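2-polyprenyl-6-methoxyphenol hydroxylase-like FAD-dependent oxidoreductase (Streptomyces sp. NRRL 11266, PDB 6UI5) is probably a flavin-dependent oxidoreductase, related to the aromatic-ring hydroxylase family, that binds flavin-adenine dinucleotide in a Rossmann-like domain. Local coordinates at residues Asp173-Arg178 with Ala222-Glu227; Pro229-Gly234 with Leu261-Ile266; His287-Tyr292 with Met340-Gln345. All coordinates share one frame; numbering follows the deposited sequence.

How the interactions relate
From the N terminus, the chain first passes 173-178 and goes on into strand 176-185. It returns along strand 216-225, and interaction 1 closes this loop, in which much of the chain is strand. Interaction 2 comes next: the loop 229-234 leads into helix 238-249, and the chain comes back on strand 257-271. Interaction 3 closes a largely helical excursion between 287-292 and helix 325-346. The three loops follow in series and neither nest nor cross. Interactions 1 and 2 meet through neighbouring strands 176-185 and 257-271. Strand 287-288 joins the same antiparallel sheet, and interactions 2 and 3 both touch the FAD.

Interaction 1 (Asp173-Arg178 with Ala222-Glu227); sequences DWVIVR and AEFSTE
Arg178 and Glu223 face each other as an antiparallel hydrogen-bonded pair where strands 176-185 and 216-225 run side by side in the antiparallel sheet. Both backbone bonds of the pair form. Arg178 N donates to Glu223 O at 3.1 Å, and Glu223 N donates to Arg178 O at 2.8 Å. The first N-H points nearly straight at its acceptor, at 162°. Glu223 O also receives a CA-H contact from Val177, and Arg178 O receives one from Ala222. The carboxylate of Glu223 turns elsewhere, and its OE1 forms a salt bridge with Arg247. Arg178 NE stays 6.7 Å from Glu223 OE1, so their charged atoms are not in contact. The Arg178 chain bends at chi2 and chi3 toward 222-227, but the placing of its tip is doubtful. Phe224 N is satisfied outside the contact, by Asp205 OD2.

On the side of Val177 and Phe224, with loop residue Val175 beside them, the contact is apolar. Val177 CG1 is anti to the backbone N (chi1 180°), which places CG2 beside that N, toward the ring. Val177 CG2 reaches Phe224 CE1 at 3.4 Å. Val175 CG1 meets the edge of the same ring, in its plane, 3.8 Å from Phe224 CD1. Between the strands, two main-chain bonds at Arg178 and Glu223 make the join, while the Glu223 carboxylate ties strand 216-225 to Arg247 of helix 238-249.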
# COMPACT_ATOMS: atom_id res chain seq x y z
N ASP A 173 -7.07 -13.54 -10.76
CA ASP A 173 -5.85 -13.91 -10.05
C ASP A 173 -4.69 -13.89 -11.02
O ASP A 173 -4.85 -14.27 -12.18
CB ASP A 173 -5.95 -15.30 -9.38
CG ASP A 173 -7.05 -15.36 -8.31
OD1 ASP A 173 -8.19 -15.69 -8.71
OD2 ASP A 173 -6.77 -15.07 -7.09
N TRP A 174 -3.54 -13.40 -10.55
CA TRP A 174 -2.31 -13.48 -11.34
C TRP A 174 -1.53 -14.75 -11.07
O TRP A 174 -0.53 -15.02 -11.74
CB TRP A 174 -1.42 -12.26 -11.09
CG TRP A 174 -0.85 -12.18 -9.70
CD1 TRP A 174 0.35 -12.67 -9.26
CD2 TRP A 174 -1.47 -11.54 -8.56
NE1 TRP A 174 0.51 -12.39 -7.92
CE2 TRP A 174 -0.59 -11.70 -7.47
CE3 TRP A 174 -2.67 -10.86 -8.36
CZ2 TRP A 174 -0.88 -11.19 -6.19
CZ3 TRP A 174 -2.96 -10.37 -7.09
CH2 TRP A 174 -2.07 -10.55 -6.02
N VAL A 175 -1.95 -15.53 -10.08
CA VAL A 175 -1.37 -16.84 -9.83
C VAL A 175 -2.47 -17.72 -9.26
O VAL A 175 -3.40 -17.23 -8.60
CB VAL A 175 -0.14 -16.73 -8.89
CG1 VAL A 175 -0.57 -16.17 -7.53
CG2 VAL A 175 0.56 -18.12 -8.76
N ILE A 176 -2.38 -19.01 -9.54
CA ILE A 176 -3.32 -19.99 -9.01
C ILE A 176 -2.63 -20.74 -7.87
O ILE A 176 -1.68 -21.49 -8.10
CB ILE A 176 -3.81 -20.96 -10.09
CG1 ILE A 176 -4.46 -20.21 -11.25
CG2 ILE A 176 -4.82 -21.90 -9.47
CD1 ILE A 176 -5.46 -19.11 -10.81
N VAL A 177 -3.11 -20.54 -6.65
CA VAL A 177 -2.55 -21.23 -5.49
C VAL A 177 -3.19 -22.61 -5.36
O VAL A 177 -4.42 -22.75 -5.42
CB VAL A 177 -2.76 -20.42 -4.21
CG1 VAL A 177 -2.18 -21.16 -3.01
CG2 VAL A 177 -2.13 -19.05 -4.36
N ARG A 178 -2.35 -23.62 -5.15
CA ARG A 178 -2.77 -25.02 -5.09
C ARG A 178 -2.13 -25.68 -3.88
O ARG A 178 -1.01 -25.34 -3.47
CB ARG A 178 -2.33 -25.79 -6.32
CG ARG A 178 -0.81 -25.79 -6.41
CD ARG A 178 -0.33 -24.73 -7.34
NE ARG A 178 -0.64 -25.14 -8.69
CZ ARG A 178 -1.02 -24.33 -9.66
NH1 ARG A 178 -1.13 -23.02 -9.44
NH2 ARG A 178 -1.29 -24.83 -10.85
N ALA A 222 0.60 -24.88 0.36
CA ALA A 222 0.17 -23.79 -0.51
C ALA A 222 1.30 -23.47 -1.47
O ALA A 222 2.38 -23.04 -1.04
CB ALA A 222 -0.21 -22.55 0.29
N GLU A 223 1.07 -23.66 -2.76
CA GLU A 223 2.13 -23.60 -3.75
C GLU A 223 1.75 -22.61 -4.84
O GLU A 223 0.60 -22.56 -5.28
CB GLU A 223 2.41 -25.00 -4.33
CG GLU A 223 3.27 -25.84 -3.40
CD GLU A 223 3.61 -27.23 -3.96
OE1 GLU A 223 2.81 -28.18 -3.78
OE2 GLU A 223 4.69 -27.37 -4.60
N PHE A 224 2.73 -21.81 -5.28
CA PHE A 224 2.49 -20.80 -6.29
C PHE A 224 3.09 -21.29 -7.59
O PHE A 224 4.28 -21.64 -7.65
CB PHE A 224 3.10 -19.45 -5.88
CG PHE A 224 2.43 -18.80 -4.69
CD1 PHE A 224 1.33 -17.98 -4.85
CD2 PHE A 224 2.92 -19.00 -3.41
CE1 PHE A 224 0.73 -17.37 -3.76
CE2 PHE A 224 2.32 -18.40 -2.31
CZ PHE A 224 1.23 -17.60 -2.49
N SER A 225 2.28 -21.31 -8.65
CA SER A 225 2.80 -21.62 -9.97
C SER A 225 1.97 -20.91 -11.03
O SER A 225 0.77 -20.66 -10.84
CB SER A 225 2.81 -23.13 -10.24
OG SER A 225 2.99 -23.38 -11.63
N THR A 226 2.60 -20.62 -12.16
CA THR A 226 1.98 -20.03 -13.33
C THR A 226 1.44 -21.06 -14.33
O THR A 226 1.60 -20.84 -15.53
CB THR A 226 3.00 -19.10 -13.99
OG1 THR A 226 2.55 -18.72 -15.29
CG2 THR A 226 4.34 -19.83 -14.10
N GLU A 227 0.82 -22.17 -13.92
CA GLU A 227 0.27 -23.12 -14.88
C GLU A 227 -0.65 -24.09 -14.12
O GLU A 227 -0.40 -24.35 -12.94
CB GLU A 227 1.41 -23.87 -15.62
CG GLU A 227 0.88 -24.81 -16.70
CD GLU A 227 1.61 -24.81 -18.04
OE1 GLU A 227 1.86 -25.91 -18.57
OE2 GLU A 227 1.90 -23.74 -18.61

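Interaction 2 (Pro229-Gly234 with Leu261-Ile266); sequences PEFEDG and LQHYSI. With FAD (flavin-adenine dinucleotide), chain C.
The rings of Phe231 and His263 form an offset stack, with planes only 3° apart and centroids 4.3 Å from each other. The stack joins the loop 229-234 to strand 257-271 of the antiparallel sheet, within the FAD-binding domain. Phe231 CB sits over the centre of the His263 ring as a CH-pi contact, while Phe231 CD2 lies over CE1 of that ring. Glu230 CB covers a face of the Phe231 ring near its rim. A second flat group, Tyr264, has the FAD methyl C7M over one face, 3.5 Å from Tyr264 CD2. His263 and Tyr264 point to different sides of the strand, so one residue meets the loop and the next meets the flavin. The polar ends of both rings find partners elsewhere: His263 NE2 bonds to Gln240 OE1, and Tyr264 OH bonds to Ser221 O.

Backbone bonds hold Gly234 against His263. His263 N donates to Gly234 O at 2.6 Å, in the carbonyl plane. Gly234 N returns a bond to His263 O at 3.2 Å, from above the carbonyl plane.

Further along, Pro229 CG rests on Ser265 CB. Asp233 grips Ser265 twice through a single oxygen. With CG beside its own backbone N (chi1 -60°), the carboxylate reaches across to the strand. Asp233 OD2 accepts a hydrogen bond from Ser265 OG at 2.8 Å on its syn lone pair, and one from Ser265 N at 3.0 Å from above the carboxylate plane.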
# COMPACT_ATOMS: atom_id res chain seq x y z
N PRO A 229 -3.35 -26.41 -11.98
CA PRO A 229 -3.08 -27.45 -10.98
C PRO A 229 -3.10 -28.83 -11.60
O PRO A 229 -3.97 -29.16 -12.41
CB PRO A 229 -4.22 -27.27 -9.98
CG PRO A 229 -4.72 -25.88 -10.20
CD PRO A 229 -4.57 -25.66 -11.66
N GLU A 230 -2.11 -29.64 -11.23
CA GLU A 230 -2.04 -31.02 -11.72
C GLU A 230 -3.36 -31.77 -11.49
O GLU A 230 -3.83 -32.49 -12.38
CB GLU A 230 -0.89 -31.74 -11.04
CG GLU A 230 -0.06 -32.61 -11.94
CD GLU A 230 1.05 -33.31 -11.19
OE1 GLU A 230 2.15 -32.74 -11.06
OE2 GLU A 230 0.82 -34.44 -10.72
N PHE A 231 -3.97 -31.59 -10.32
CA PHE A 231 -5.14 -32.36 -9.92
C PHE A 231 -6.37 -31.47 -9.79
O PHE A 231 -6.28 -30.32 -9.36
CB PHE A 231 -4.91 -33.05 -8.58
CG PHE A 231 -3.61 -33.76 -8.50
CD1 PHE A 231 -3.49 -35.07 -8.95
CD2 PHE A 231 -2.49 -33.11 -7.99
CE1 PHE A 231 -2.28 -35.73 -8.88
CE2 PHE A 231 -1.28 -33.76 -7.92
CZ PHE A 231 -1.17 -35.08 -8.37
N GLU A 232 -7.52 -32.04 -10.15
CA GLU A 232 -8.79 -31.38 -9.88
C GLU A 232 -9.05 -31.37 -8.39
O GLU A 232 -8.70 -32.31 -7.67
CB GLU A 232 -9.93 -32.08 -10.62
CG GLU A 232 -10.02 -31.67 -12.08
CD GLU A 232 -9.78 -30.17 -12.27
OE1 GLU A 232 -10.49 -29.34 -11.65
OE2 GLU A 232 -8.86 -29.82 -13.05
N ASP A 233 -9.65 -30.29 -7.91
CA ASP A 233 -9.97 -30.17 -6.50
C ASP A 233 -10.83 -31.35 -6.07
O ASP A 233 -11.84 -31.66 -6.70
CB ASP A 233 -10.72 -28.85 -6.24
CG ASP A 233 -9.91 -27.63 -6.64
OD1 ASP A 233 -8.93 -27.78 -7.40
OD2 ASP A 233 -10.27 -26.51 -6.19
N GLY A 234 -10.42 -32.01 -4.99
CA GLY A 234 -11.08 -33.22 -4.55
C GLY A 234 -10.19 -34.16 -3.74
O GLY A 234 -9.17 -33.76 -3.18
N LEU A 261 -7.89 -36.13 3.12
CA LEU A 261 -7.08 -35.09 2.53
C LEU A 261 -7.77 -34.64 1.25
O LEU A 261 -8.67 -35.32 0.75
CB LEU A 261 -5.64 -35.57 2.27
CG LEU A 261 -4.74 -36.14 3.37
CD1 LEU A 261 -3.31 -36.28 2.77
CD2 LEU A 261 -4.73 -35.31 4.69
N GLN A 262 -7.42 -33.44 0.77
CA GLN A 262 -8.14 -32.85 -0.35
C GLN A 262 -7.20 -32.01 -1.20
O GLN A 262 -6.46 -31.19 -0.66
CB GLN A 262 -9.31 -31.96 0.11
CG GLN A 262 -10.38 -32.62 0.98
CD GLN A 262 -11.74 -32.65 0.32
OE1 GLN A 262 -11.88 -33.09 -0.84
NE2 GLN A 262 -12.76 -32.20 1.06
N HIS A 263 -7.26 -32.19 -2.52
CA HIS A 263 -6.75 -31.16 -3.43
C HIS A 263 -7.58 -29.89 -3.31
O HIS A 263 -8.81 -29.94 -3.18
CB HIS A 263 -6.77 -31.66 -4.86
CG HIS A 263 -5.86 -32.83 -5.08
ND1 HIS A 263 -4.51 -32.77 -4.78
CD2 HIS A 263 -6.10 -34.09 -5.52
CE1 HIS A 263 -3.97 -33.95 -5.04
NE2 HIS A 263 -4.91 -34.76 -5.49
N TYR A 264 -6.91 -28.73 -3.32
CA TYR A 264 -7.62 -27.45 -3.39
C TYR A 264 -6.88 -26.52 -4.35
O TYR A 264 -5.65 -26.55 -4.44
CB TYR A 264 -7.75 -26.80 -2.00
CG TYR A 264 -6.50 -26.09 -1.53
CD1 TYR A 264 -6.25 -24.76 -1.89
CD2 TYR A 264 -5.56 -26.73 -0.74
CE1 TYR A 264 -5.11 -24.11 -1.49
CE2 TYR A 264 -4.41 -26.08 -0.31
CZ TYR A 264 -4.19 -24.77 -0.70
OH TYR A 264 -3.05 -24.09 -0.30
N SER A 265 -7.64 -25.69 -5.07
CA SER A 265 -7.05 -24.57 -5.80
C SER A 265 -7.76 -23.32 -5.29
O SER A 265 -8.85 -23.39 -4.73
CB SER A 265 -7.19 -24.70 -7.36
OG SER A 265 -8.52 -24.95 -7.78
N ILE A 266 -7.13 -22.16 -5.46
CA ILE A 266 -7.67 -20.90 -4.92
C ILE A 266 -7.91 -19.95 -6.06
O ILE A 266 -6.99 -19.64 -6.82
CB ILE A 266 -6.73 -20.25 -3.89
CG1 ILE A 266 -6.76 -21.03 -2.59
CG2 ILE A 266 -7.13 -18.77 -3.67
CD1 ILE A 266 -8.15 -21.06 -1.94
PA FAD C . -18.78 -24.16 2.87
O1A FAD C . -17.86 -24.35 4.06
O2A FAD C . -18.01 -24.54 1.61
O5B FAD C . -20.22 -24.95 3.09
C5B FAD C . -21.14 -25.05 2.02
C4B FAD C . -22.07 -26.28 2.29
O4B FAD C . -23.06 -26.38 1.44
C3B FAD C . -21.27 -27.59 2.13
O3B FAD C . -21.65 -28.45 3.11
C2B FAD C . -21.70 -28.12 0.75
O2B FAD C . -21.37 -29.57 0.69
C1B FAD C . -22.98 -27.89 0.78
N9A FAD C . -23.65 -27.77 -0.50
C8A FAD C . -23.14 -27.25 -1.64
N7A FAD C . -24.11 -27.27 -2.58
C5A FAD C . -25.23 -27.77 -2.00
C6A FAD C . -26.51 -28.01 -2.49
N6A FAD C . -27.26 -27.86 -3.73
N1A FAD C . -27.45 -28.53 -1.69
C2A FAD C . -27.17 -28.83 -0.41
N3A FAD C . -25.91 -28.59 0.07
C4A FAD C . -24.95 -28.06 -0.72
N1 FAD C . -11.19 -20.71 7.07
C2 FAD C . -10.52 -20.02 8.21
O2 FAD C . -11.12 -19.28 8.93
N3 FAD C . -9.07 -20.26 8.45
C4 FAD C . -8.34 -21.17 7.56
O4 FAD C . -7.19 -21.39 7.72
C4X FAD C . -9.05 -21.86 6.42
N5 FAD C . -8.27 -22.74 5.58
C5X FAD C . -8.94 -23.41 4.43
C6 FAD C . -8.17 -24.26 3.63
C7 FAD C . -8.77 -24.91 2.55
C7M FAD C . -7.71 -25.75 1.86
C8 FAD C . -10.13 -24.74 2.26
C8M FAD C . -10.71 -25.50 1.06
C9 FAD C . -10.90 -23.88 3.08
C9A FAD C . -10.31 -23.21 4.17
N10 FAD C . -11.12 -22.28 5.04
C10 FAD C . -10.46 -21.62 6.17
C1' FAD C . -12.56 -22.11 4.77
C2' FAD C . -13.13 -20.71 4.51
O2' FAD C . -13.36 -20.01 5.68
C3' FAD C . -14.52 -20.81 3.88
O3' FAD C . -14.85 -19.54 3.42
C4' FAD C . -15.66 -21.24 4.83
O4' FAD C . -15.47 -22.49 5.43
C5' FAD C . -16.88 -21.33 3.91
O5' FAD C . -18.07 -21.31 4.65
P FAD C . -19.52 -21.51 3.89
O1P FAD C . -20.52 -22.07 4.89
O2P FAD C . -20.04 -20.27 3.19
O3P FAD C . -19.21 -22.58 2.67

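Interaction 3 (His287-Tyr292 with Met340-Gln345); sequences HVHYPY and MNIQAQ. With FAD (flavin-adenine dinucleotide), chain C.
Ile342 projects from helix 325-346 onto the loop 289-292, where it touches His289, Tyr290 and Tyr292. The loop belongs to the FAD-binding domain. It follows strand 287-288 of the antiparallel sheet, and its other side meets the flavin.

The apolar contacts centre on Ile342. Its outer carbons meet different side chains, and all three gather round Tyr290 O, CG2 nearest at 3.3 Å. CG1 lies over a face of the His289 ring as a CH-pi contact, 3.9 Å from the ring centroid. CG2 meets Tyr290 CB at 3.5 Å, and CD1 meets Tyr292 CB at 3.4 Å. CG1 stands beside the backbone N (chi1 -60°) and CG2 is anti to it, which spreads the branches over the loop. CD1 also lies at the edge of the Tyr292 ring, near its plane. Elsewhere the helix packs on Met361 and Tyr357 of the second subunit.

The aromatic contacts run through Tyr292. Tyr290 CE2 is over the centre of one face of its ring. Gln345 OE1 is over the centre of the opposite face, 3.4 Å from Tyr292 CG. The amide plane is tilted 24° from the ring, with NE2 beyond the rim.

No hydrogen bond crosses between the two segments. Polar bonds lie within them or go to neighbours. Gln345 OE1 accepts from Ala76 N. Gln345 NE2 donates to Asn341 OD1 at 3.0 Å, in its amide plane. It also bonds to Asn293 OD1, just after 287-292, which ties the amide to the loop. These bonds fix the rotation of the amide over Tyr292. His289 ND1 donates to Tyr290 O at 3.0 Å, nearly in the plane of its ring.

On the flavin side, Pro291 CB comes to 3.4 Å from FAD N5.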
# COMPACT_ATOMS: atom_id res chain seq x y z
N HIS A 287 -18.27 -14.92 -1.70
CA HIS A 287 -16.91 -14.41 -1.81
C HIS A 287 -15.94 -15.46 -1.30
O HIS A 287 -16.21 -16.12 -0.28
CB HIS A 287 -16.75 -13.10 -0.99
CG HIS A 287 -17.47 -13.14 0.31
ND1 HIS A 287 -16.94 -13.75 1.43
CD2 HIS A 287 -18.72 -12.74 0.65
CE1 HIS A 287 -17.82 -13.68 2.42
NE2 HIS A 287 -18.91 -13.08 1.97
N VAL A 288 -14.80 -15.58 -1.99
CA VAL A 288 -13.75 -16.56 -1.68
C VAL A 288 -12.40 -15.96 -2.04
O VAL A 288 -12.31 -15.06 -2.88
CB VAL A 288 -13.91 -17.89 -2.46
CG1 VAL A 288 -15.22 -18.61 -2.06
CG2 VAL A 288 -13.86 -17.61 -3.94
N HIS A 289 -11.35 -16.51 -1.44
CA HIS A 289 -10.01 -15.93 -1.51
C HIS A 289 -9.10 -16.86 -0.73
O HIS A 289 -9.57 -17.81 -0.10
CB HIS A 289 -9.96 -14.52 -0.92
CG HIS A 289 -10.68 -14.42 0.38
ND1 HIS A 289 -10.23 -15.03 1.53
CD2 HIS A 289 -11.86 -13.83 0.70
CE1 HIS A 289 -11.09 -14.81 2.51
NE2 HIS A 289 -12.08 -14.08 2.04
N TYR A 290 -7.80 -16.58 -0.78
CA TYR A 290 -6.86 -17.38 -0.03
C TYR A 290 -7.15 -17.27 1.47
O TYR A 290 -7.51 -16.19 1.97
CB TYR A 290 -5.42 -16.95 -0.31
CG TYR A 290 -4.38 -17.76 0.41
CD1 TYR A 290 -4.00 -19.00 -0.07
CD2 TYR A 290 -3.77 -17.30 1.56
CE1 TYR A 290 -3.05 -19.76 0.58
CE2 TYR A 290 -2.81 -18.05 2.22
CZ TYR A 290 -2.46 -19.28 1.72
OH TYR A 290 -1.51 -20.06 2.37
N PRO A 291 -7.04 -18.38 2.21
CA PRO A 291 -7.36 -18.36 3.65
C PRO A 291 -6.27 -17.71 4.50
O PRO A 291 -5.22 -18.30 4.76
CB PRO A 291 -7.49 -19.86 4.01
CG PRO A 291 -6.92 -20.62 2.81
CD PRO A 291 -7.08 -19.73 1.61
N TYR A 292 -6.53 -16.50 4.94
CA TYR A 292 -5.62 -15.74 5.79
C TYR A 292 -6.40 -15.14 6.95
O TYR A 292 -7.58 -14.79 6.80
CB TYR A 292 -4.95 -14.61 5.02
CG TYR A 292 -3.55 -14.85 4.54
CD1 TYR A 292 -2.60 -15.44 5.36
CD2 TYR A 292 -3.16 -14.44 3.27
CE1 TYR A 292 -1.30 -15.62 4.92
CE2 TYR A 292 -1.87 -14.62 2.82
CZ TYR A 292 -0.95 -15.21 3.65
OH TYR A 292 0.33 -15.39 3.22
N MET A 340 -9.81 -7.97 -1.33
CA MET A 340 -8.79 -7.00 -1.72
C MET A 340 -7.50 -7.22 -0.94
O MET A 340 -6.43 -7.39 -1.54
CB MET A 340 -9.30 -5.58 -1.50
CG MET A 340 -8.23 -4.52 -1.69
SD MET A 340 -8.60 -3.21 -0.57
CE MET A 340 -8.52 -4.09 0.98
N ASN A 341 -7.60 -7.30 0.39
CA ASN A 341 -6.39 -7.36 1.21
C ASN A 341 -5.77 -8.76 1.25
O ASN A 341 -4.54 -8.86 1.41
CB ASN A 341 -6.69 -6.85 2.64
CG ASN A 341 -7.10 -7.94 3.58
OD1 ASN A 341 -6.25 -8.67 4.11
ND2 ASN A 341 -8.42 -8.04 3.84
N ILE A 342 -6.56 -9.83 1.11
CA ILE A 342 -5.94 -11.15 0.89
C ILE A 342 -5.04 -11.08 -0.34
O ILE A 342 -3.85 -11.40 -0.28
CB ILE A 342 -7.00 -12.26 0.74
CG1 ILE A 342 -7.88 -12.40 1.99
CG2 ILE A 342 -6.33 -13.61 0.37
CD1 ILE A 342 -7.16 -12.87 3.19
N GLN A 343 -5.60 -10.63 -1.47
CA GLN A 343 -4.78 -10.52 -2.68
C GLN A 343 -3.56 -9.64 -2.42
O GLN A 343 -2.45 -9.96 -2.88
CB GLN A 343 -5.63 -9.96 -3.82
CG GLN A 343 -6.66 -10.91 -4.40
CD GLN A 343 -6.06 -12.18 -5.01
OE1 GLN A 343 -5.55 -13.07 -4.31
NE2 GLN A 343 -6.09 -12.25 -6.34
N ALA A 344 -3.74 -8.56 -1.63
CA ALA A 344 -2.62 -7.70 -1.29
C ALA A 344 -1.59 -8.45 -0.46
O ALA A 344 -0.39 -8.30 -0.68
CB ALA A 344 -3.08 -6.44 -0.54
N GLN A 345 -2.04 -9.26 0.49
CA GLN A 345 -1.10 -10.12 1.21
C GLN A 345 -0.36 -11.05 0.25
O GLN A 345 0.86 -11.22 0.38
CB GLN A 345 -1.81 -10.92 2.31
CG GLN A 345 -2.12 -10.08 3.57
CD GLN A 345 -2.79 -10.89 4.68
OE1 GLN A 345 -2.19 -11.82 5.24
NE2 GLN A 345 -4.07 -10.57 4.98
PA FAD C . -18.78 -24.16 2.87
O1A FAD C . -17.86 -24.35 4.06
O2A FAD C . -18.01 -24.54 1.61
O5B FAD C . -20.22 -24.95 3.09
C5B FAD C . -21.14 -25.05 2.02
C4B FAD C . -22.07 -26.28 2.29
O4B FAD C . -23.06 -26.38 1.44
C3B FAD C . -21.27 -27.59 2.13
O3B FAD C . -21.65 -28.45 3.11
C2B FAD C . -21.70 -28.12 0.75
O2B FAD C . -21.37 -29.57 0.69
C1B FAD C . -22.98 -27.89 0.78
N9A FAD C . -23.65 -27.77 -0.50
C8A FAD C . -23.14 -27.25 -1.64
N7A FAD C . -24.11 -27.27 -2.58
C5A FAD C . -25.23 -27.77 -2.00
C6A FAD C . -26.51 -28.01 -2.49
N6A FAD C . -27.26 -27.86 -3.73
N1A FAD C . -27.45 -28.53 -1.69
C2A FAD C . -27.17 -28.83 -0.41
N3A FAD C . -25.91 -28.59 0.07
C4A FAD C . -24.95 -28.06 -0.72
N1 FAD C . -11.19 -20.71 7.07
C2 FAD C . -10.52 -20.02 8.21
O2 FAD C . -11.12 -19.28 8.93
N3 FAD C . -9.07 -20.26 8.45
C4 FAD C . -8.34 -21.17 7.56
O4 FAD C . -7.19 -21.39 7.72
C4X FAD C . -9.05 -21.86 6.42
N5 FAD C . -8.27 -22.74 5.58
C5X FAD C . -8.94 -23.41 4.43
C6 FAD C . -8.17 -24.26 3.63
C7 FAD C . -8.77 -24.91 2.55
C7M FAD C . -7.71 -25.75 1.86
C8 FAD C . -10.13 -24.74 2.26
C8M FAD C . -10.71 -25.50 1.06
C9 FAD C . -10.90 -23.88 3.08
C9A FAD C . -10.31 -23.21 4.17
N10 FAD C . -11.12 -22.28 5.04
C10 FAD C . -10.46 -21.62 6.17
C1' FAD C . -12.56 -22.11 4.77
C2' FAD C . -13.13 -20.71 4.51
O2' FAD C . -13.36 -20.01 5.68
C3' FAD C . -14.52 -20.81 3.88
O3' FAD C . -14.85 -19.54 3.42
C4' FAD C . -15.66 -21.24 4.83
O4' FAD C . -15.47 -22.49 5.43
C5' FAD C . -16.88 -21.33 3.91
O5' FAD C . -18.07 -21.31 4.65
P FAD C . -19.52 -21.51 3.89
O1P FAD C . -20.52 -22.07 4.89
O2P FAD C . -20.04 -20.27 3.19
O3P FAD C . -19.21 -22.58 2.67